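Local structure of NikO protein (Streptomyces tendae, 4FQD) at residues V60-A74 and A91-I105. The protein is an enolpyruvyl transferase essential in nikkomycin biosynthesis, related to MurA enzymes that use phosphoenolpyruvate and UDP-N-acetylglucosamine. The protein carries 4 engineered substitutions. Sequence-based numbering, arbitrary orientation.
Sequences VETAVLGEIFRAAGA and AWDRAELPADLVGRI. Engineered in segment 91-105: Glu96 (natural residue Asp), Leu97 (natural residue Val).
Trp92 closes over the C-terminal end of helix 60-71, its indole set with one face on Ala72 and an edge against Phe69. CB of Ala72 lies over that face, a CH-pi contact 3.7 Å from the centroid of the five-membered ring. The far edge of the indole drives into Phe69: CZ3 of Trp92 stands over the middle of the phenyl face, a T-shaped pair with planes at 76°. An alanine in place of Trp92 would probably leave the Phe69 face without its edge partner and open a gap beside Ala72. Next to the indole, Asp93 N donates to Ala72 O (3.2 Å). The helix ends there in a Schellman motif, with Gly73 at positive phi as its C-prime residue.

At the other end, Ile105 can be followed outward. Its CB sits 3.3 Å from Glu61 OE2, against a carboxylate whose chain bends at chi2 (-81°) to bring both oxygens to it. CG2 of Ile105 also lies beside Glu61 OE2, touching CG2 of Val64 and, more loosely, CG1 of Val60; CG1 faces CG1 of Val64. At the tip, CD1 of Ile105 comes to 3.4 Å from Glu61 OE1 and also meets CG1 of Val64 and CD2 of Leu65. Between these ends Leu101 is a knob in a hole formed by Val64, Glu67, Ile68 and Ala71, its CG 3.9 Å from Ile68 CG1. Helix 34-44 also meets Glu61 and Phe69, while Leu115 of helix 112-118 touches Trp92. Helix 60-71 is thus packed among helices and a connecting loop within the inverse alpha/beta barrel fold of the EPSP synthase family.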
loop_
_atom_site.group_PDB
_atom_site.type_symbol
_atom_site.label_atom_id
_atom_site.label_comp_id
_atom_site.label_asym_id
_atom_site.label_seq_id
_atom_site.Cartn_x
_atom_site.Cartn_y
_atom_site.Cartn_z
ATOM N N VAL A 60 6.987 31.832 6.588
ATOM C CA VAL A 60 8.207 31.953 7.380
ATOM C C VAL A 60 9.459 31.789 6.524
ATOM O O VAL A 60 10.417 32.553 6.660
ATOM C CB VAL A 60 8.234 30.919 8.525
ATOM C CG1 VAL A 60 9.538 31.017 9.305
ATOM C CG2 VAL A 60 7.038 31.117 9.446
ATOM N N GLU A 61 9.440 30.794 5.641
ATOM C CA GLU A 61 10.574 30.497 4.769
ATOM C C GLU A 61 11.006 31.715 3.953
ATOM O O GLU A 61 12.195 32.006 3.846
ATOM C CB GLU A 61 10.236 29.336 3.829
ATOM C CG GLU A 61 10.001 28.005 4.530
ATOM C CD GLU A 61 11.293 27.294 4.884
ATOM O OE1 GLU A 61 12.327 27.595 4.255
ATOM O OE2 GLU A 61 11.276 26.434 5.789
ATOM N N THR A 62 10.031 32.422 3.390
ATOM C CA THR A 62 10.306 33.593 2.563
ATOM C C THR A 62 11.031 34.679 3.352
ATOM O O THR A 62 11.995 35.274 2.869
ATOM C CB THR A 62 9.011 34.190 1.981
ATOM O OG1 THR A 62 8.249 33.158 1.344
ATOM C CG2 THR A 62 9.332 35.278 0.969
ATOM N N ALA A 63 10.562 34.928 4.570
ATOM C CA ALA A 63 11.141 35.961 5.420
ATOM C C ALA A 63 12.571 35.620 5.826
ATOM O O ALA A 63 13.468 36.456 5.721
ATOM C CB ALA A 63 10.274 36.183 6.652
ATOM N N VAL A 64 12.778 34.389 6.284
ATOM C CA VAL A 64 14.092 33.958 6.751
ATOM C C VAL A 64 15.113 33.909 5.616
ATOM O O VAL A 64 16.231 34.404 5.762
ATOM C CB VAL A 64 14.027 32.587 7.449
ATOM C CG1 VAL A 64 15.407 32.175 7.939
ATOM C CG2 VAL A 64 13.041 32.630 8.606
ATOM N N LEU A 65 14.722 33.315 4.491
ATOM C CA LEU A 65 15.589 33.248 3.316
ATOM C C LEU A 65 15.985 34.643 2.849
ATOM O O LEU A 65 17.119 34.870 2.428
ATOM C CB LEU A 65 14.907 32.491 2.175
ATOM C CG LEU A 65 14.840 30.966 2.291
ATOM C CD1 LEU A 65 14.037 30.378 1.141
ATOM C CD2 LEU A 65 16.236 30.368 2.332
ATOM N N GLY A 66 15.041 35.575 2.930
ATOM C CA GLY A 66 15.301 36.955 2.568
ATOM C C GLY A 66 16.307 37.597 3.503
ATOM O O GLY A 66 17.174 38.356 3.072
ATOM N N GLU A 67 16.191 37.286 4.790
ATOM C CA GLU A 67 17.106 37.820 5.790
ATOM C C GLU A 67 18.492 37.200 5.649
ATOM O O GLU A 67 19.502 37.881 5.819
ATOM C CB GLU A 67 16.559 37.590 7.202
ATOM C CG GLU A 67 15.301 38.387 7.519
ATOM C CD GLU A 67 14.708 38.033 8.869
ATOM O OE1 GLU A 67 15.304 37.197 9.580
ATOM O OE2 GLU A 67 13.646 38.589 9.219
ATOM N N ILE A 68 18.532 35.909 5.334
ATOM C CA ILE A 68 19.795 35.203 5.139
ATOM C C ILE A 68 20.594 35.818 3.990
ATOM O O ILE A 68 21.806 36.015 4.098
ATOM C CB ILE A 68 19.569 33.698 4.874
ATOM C CG1 ILE A 68 19.067 33.003 6.143
ATOM C CG2 ILE A 68 20.848 33.034 4.388
ATOM C CD1 ILE A 68 18.773 31.528 5.957
ATOM N N PHE A 69 19.904 36.130 2.897
ATOM C CA PHE A 69 20.535 36.753 1.738
ATOM C C PHE A 69 21.166 38.099 2.086
ATOM O O PHE A 69 22.339 38.337 1.798
ATOM C CB PHE A 69 19.520 36.926 0.606
ATOM C CG PHE A 69 19.523 35.803 -0.391
ATOM C CD1 PHE A 69 19.227 34.508 -0.000
ATOM C CD2 PHE A 69 19.813 36.047 -1.724
ATOM C CE1 PHE A 69 19.230 33.475 -0.919
ATOM C CE2 PHE A 69 19.816 35.017 -2.647
ATOM C CZ PHE A 69 19.523 33.728 -2.244
ATOM N N ARG A 70 20.385 38.973 2.713
ATOM C CA ARG A 70 20.864 40.303 3.076
ATOM C C ARG A 70 21.970 40.249 4.127
ATOM O O ARG A 70 22.861 41.099 4.143
ATOM C CB ARG A 70 19.707 41.175 3.571
ATOM C CG ARG A 70 18.677 41.506 2.503
ATOM C CD ARG A 70 17.624 42.467 3.032
ATOM N NE ARG A 70 16.884 41.903 4.158
ATOM C CZ ARG A 70 15.740 41.240 4.041
ATOM N NH1 ARG A 70 15.197 41.057 2.843
ATOM N NH2 ARG A 70 15.135 40.761 5.120
ATOM N N ALA A 71 21.912 39.247 4.999
ATOM C CA ALA A 71 22.915 39.088 6.047
ATOM C C ALA A 71 24.262 38.672 5.464
ATOM O O ALA A 71 25.307 38.889 6.079
ATOM C CB ALA A 71 22.447 38.075 7.083
ATOM N N ALA A 72 24.231 38.073 4.277
ATOM C CA ALA A 72 25.450 37.624 3.615
ATOM C C ALA A 72 25.930 38.646 2.592
ATOM O O ALA A 72 26.822 38.367 1.791
ATOM C CB ALA A 72 25.229 36.271 2.955
ATOM N N GLY A 73 25.330 39.831 2.621
ATOM C CA GLY A 73 25.715 40.902 1.720
ATOM C C GLY A 73 25.008 40.842 0.380
ATOM O O GLY A 73 25.224 41.694 -0.484
ATOM N N ALA A 74 24.160 39.833 0.203
ATOM C CA ALA A 74 23.422 39.665 -1.044
ATOM C C ALA A 74 22.137 40.488 -1.042
ATOM O O ALA A 74 21.886 41.264 -0.120
ATOM C CB ALA A 74 23.117 38.194 -1.291
ATOM N N ALA A 91 26.570 39.713 -5.006
ATOM C CA ALA A 91 27.478 40.307 -4.030
ATOM C C ALA A 91 27.596 39.472 -2.757
ATOM O O ALA A 91 27.971 39.986 -1.703
ATOM C CB ALA A 91 27.040 41.725 -3.696
ATOM N N TRP A 92 27.274 38.187 -2.863
ATOM C CA TRP A 92 27.378 37.270 -1.734
ATOM C C TRP A 92 28.842 37.113 -1.328
ATOM O O TRP A 92 29.644 36.558 -2.078
ATOM C CB TRP A 92 26.792 35.908 -2.111
ATOM C CG TRP A 92 26.443 35.039 -0.939
ATOM C CD1 TRP A 92 27.288 34.593 0.035
ATOM C CD2 TRP A 92 25.154 34.492 -0.632
ATOM N NE1 TRP A 92 26.604 33.814 0.936
ATOM C CE2 TRP A 92 25.292 33.735 0.548
ATOM C CE3 TRP A 92 23.896 34.575 -1.238
ATOM C CZ2 TRP A 92 24.220 33.063 1.134
ATOM C CZ3 TRP A 92 22.832 33.907 -0.655
ATOM C CH2 TRP A 92 23.002 33.162 0.520
ATOM N N ASP A 93 29.190 37.607 -0.144
ATOM C CA ASP A 93 30.572 37.532 0.324
ATOM C C ASP A 93 30.808 36.326 1.229
ATOM O O ASP A 93 30.005 35.396 1.258
ATOM C CB ASP A 93 30.992 38.833 1.022
ATOM C CG ASP A 93 30.128 39.164 2.226
ATOM O OD1 ASP A 93 29.901 38.280 3.078
ATOM O OD2 ASP A 93 29.678 40.325 2.324
ATOM N N ARG A 94 31.907 36.352 1.976
ATOM C CA ARG A 94 32.253 35.235 2.849
ATOM C C ARG A 94 32.444 35.654 4.304
ATOM O O ARG A 94 33.331 36.444 4.629
ATOM C CB ARG A 94 33.494 34.509 2.326
ATOM C CG ARG A 94 34.665 35.420 2.000
ATOM C CD ARG A 94 35.675 34.709 1.120
ATOM N NE ARG A 94 35.128 34.422 -0.203
ATOM C CZ ARG A 94 35.726 33.660 -1.112
ATOM N NH1 ARG A 94 36.896 33.096 -0.842
ATOM N NH2 ARG A 94 35.152 33.456 -2.291
ATOM N N ALA A 95 31.598 35.107 5.172
ATOM C CA ALA A 95 31.661 35.376 6.602
ATOM C C ALA A 95 30.830 34.345 7.354
ATOM O O ALA A 95 30.350 33.375 6.768
ATOM C CB ALA A 95 31.162 36.779 6.904
ATOM N N GLU A 96 30.662 34.556 8.655
ATOM C CA GLU A 96 29.837 33.665 9.459
ATOM C C GLU A 96 28.360 33.928 9.193
ATOM O O GLU A 96 27.910 35.074 9.241
ATOM C CB GLU A 96 30.131 33.850 10.950
ATOM C CG GLU A 96 31.601 33.754 11.326
ATOM C CD GLU A 96 32.230 35.114 11.570
ATOM O OE1 GLU A 96 32.569 35.801 10.585
ATOM O OE2 GLU A 96 32.380 35.495 12.751
ATOM N N LEU A 97 27.608 32.871 8.903
ATOM C CA LEU A 97 26.160 32.989 8.785
ATOM C C LEU A 97 25.520 32.743 10.145
ATOM O O LEU A 97 25.719 31.682 10.740
ATOM C CB LEU A 97 25.606 32.004 7.753
ATOM C CG LEU A 97 26.060 32.195 6.305
ATOM C CD1 LEU A 97 26.981 31.065 5.882
ATOM C CD2 LEU A 97 24.864 32.296 5.373
ATOM N N PRO A 98 24.762 33.735 10.646
ATOM C CA PRO A 98 24.084 33.704 11.948
ATOM C C PRO A 98 23.348 32.387 12.180
ATOM O O PRO A 98 22.351 32.108 11.513
ATOM C CB PRO A 98 23.092 34.861 11.843
ATOM C CG PRO A 98 23.765 35.830 10.937
ATOM C CD PRO A 98 24.512 34.999 9.929
ATOM N N ALA A 99 23.854 31.593 13.120
ATOM C CA ALA A 99 23.367 30.236 13.355
ATOM C C ALA A 99 21.880 30.165 13.685
ATOM O O ALA A 99 21.147 29.358 13.108
ATOM C CB ALA A 99 24.182 29.573 14.459
ATOM N N ASP A 100 21.444 31.004 14.618
ATOM C CA ASP A 100 20.052 31.009 15.048
ATOM C C ASP A 100 19.136 31.360 13.886
ATOM O O ASP A 100 18.040 30.817 13.763
ATOM C CB ASP A 100 19.844 31.994 16.199
ATOM C CG ASP A 100 18.457 31.895 16.803
ATOM O OD1 ASP A 100 17.828 30.824 16.675
ATOM O OD2 ASP A 100 17.997 32.885 17.411
ATOM N N LEU A 101 19.600 32.268 13.035
ATOM C CA LEU A 101 18.846 32.683 11.861
ATOM C C LEU A 101 18.699 31.541 10.858
ATOM O O LEU A 101 17.604 31.276 10.361
ATOM C CB LEU A 101 19.530 33.878 11.195
ATOM C CG LEU A 101 18.970 34.313 9.840
ATOM C CD1 LEU A 101 17.554 34.849 9.987
ATOM C CD2 LEU A 101 19.881 35.345 9.200
ATOM N N VAL A 102 19.808 30.869 10.569
ATOM C CA VAL A 102 19.820 29.750 9.630
ATOM C C VAL A 102 18.963 28.580 10.119
ATOM O O VAL A 102 18.233 27.963 9.342
ATOM C CB VAL A 102 21.265 29.266 9.358
ATOM C CG1 VAL A 102 21.270 27.885 8.715
ATOM C CG2 VAL A 102 22.009 30.274 8.491
ATOM N N GLY A 103 19.042 28.290 11.414
ATOM C CA GLY A 103 18.323 27.170 11.993
ATOM C C GLY A 103 16.826 27.387 12.124
ATOM O O GLY A 103 16.099 26.487 12.543
ATOM N N ARG A 104 16.363 28.583 11.769
ATOM C CA ARG A 104 14.942 28.907 11.840
ATOM C C ARG A 104 14.128 28.114 10.822
ATOM O O ARG A 104 12.960 27.803 11.057
ATOM C CB ARG A 104 14.717 30.407 11.632
ATOM C CG ARG A 104 15.156 31.272 12.800
ATOM C CD ARG A 104 15.071 32.752 12.462
ATOM N NE ARG A 104 13.691 33.205 12.320
ATOM C CZ ARG A 104 12.982 33.754 13.301
ATOM N NH1 ARG A 104 13.525 33.923 14.499
ATOM N NH2 ARG A 104 11.732 34.138 13.087
ATOM N N ILE A 105 14.748 27.792 9.691
ATOM C CA ILE A 105 14.065 27.058 8.631
ATOM C C ILE A 105 14.851 25.835 8.170
ATOM O O ILE A 105 16.049 25.713 8.428
ATOM C CB ILE A 105 13.781 27.953 7.410
ATOM C CG1 ILE A 105 15.083 28.556 6.879
ATOM C CG2 ILE A 105 12.789 29.049 7.768
ATOM C CD1 ILE A 105 14.905 29.371 5.621
#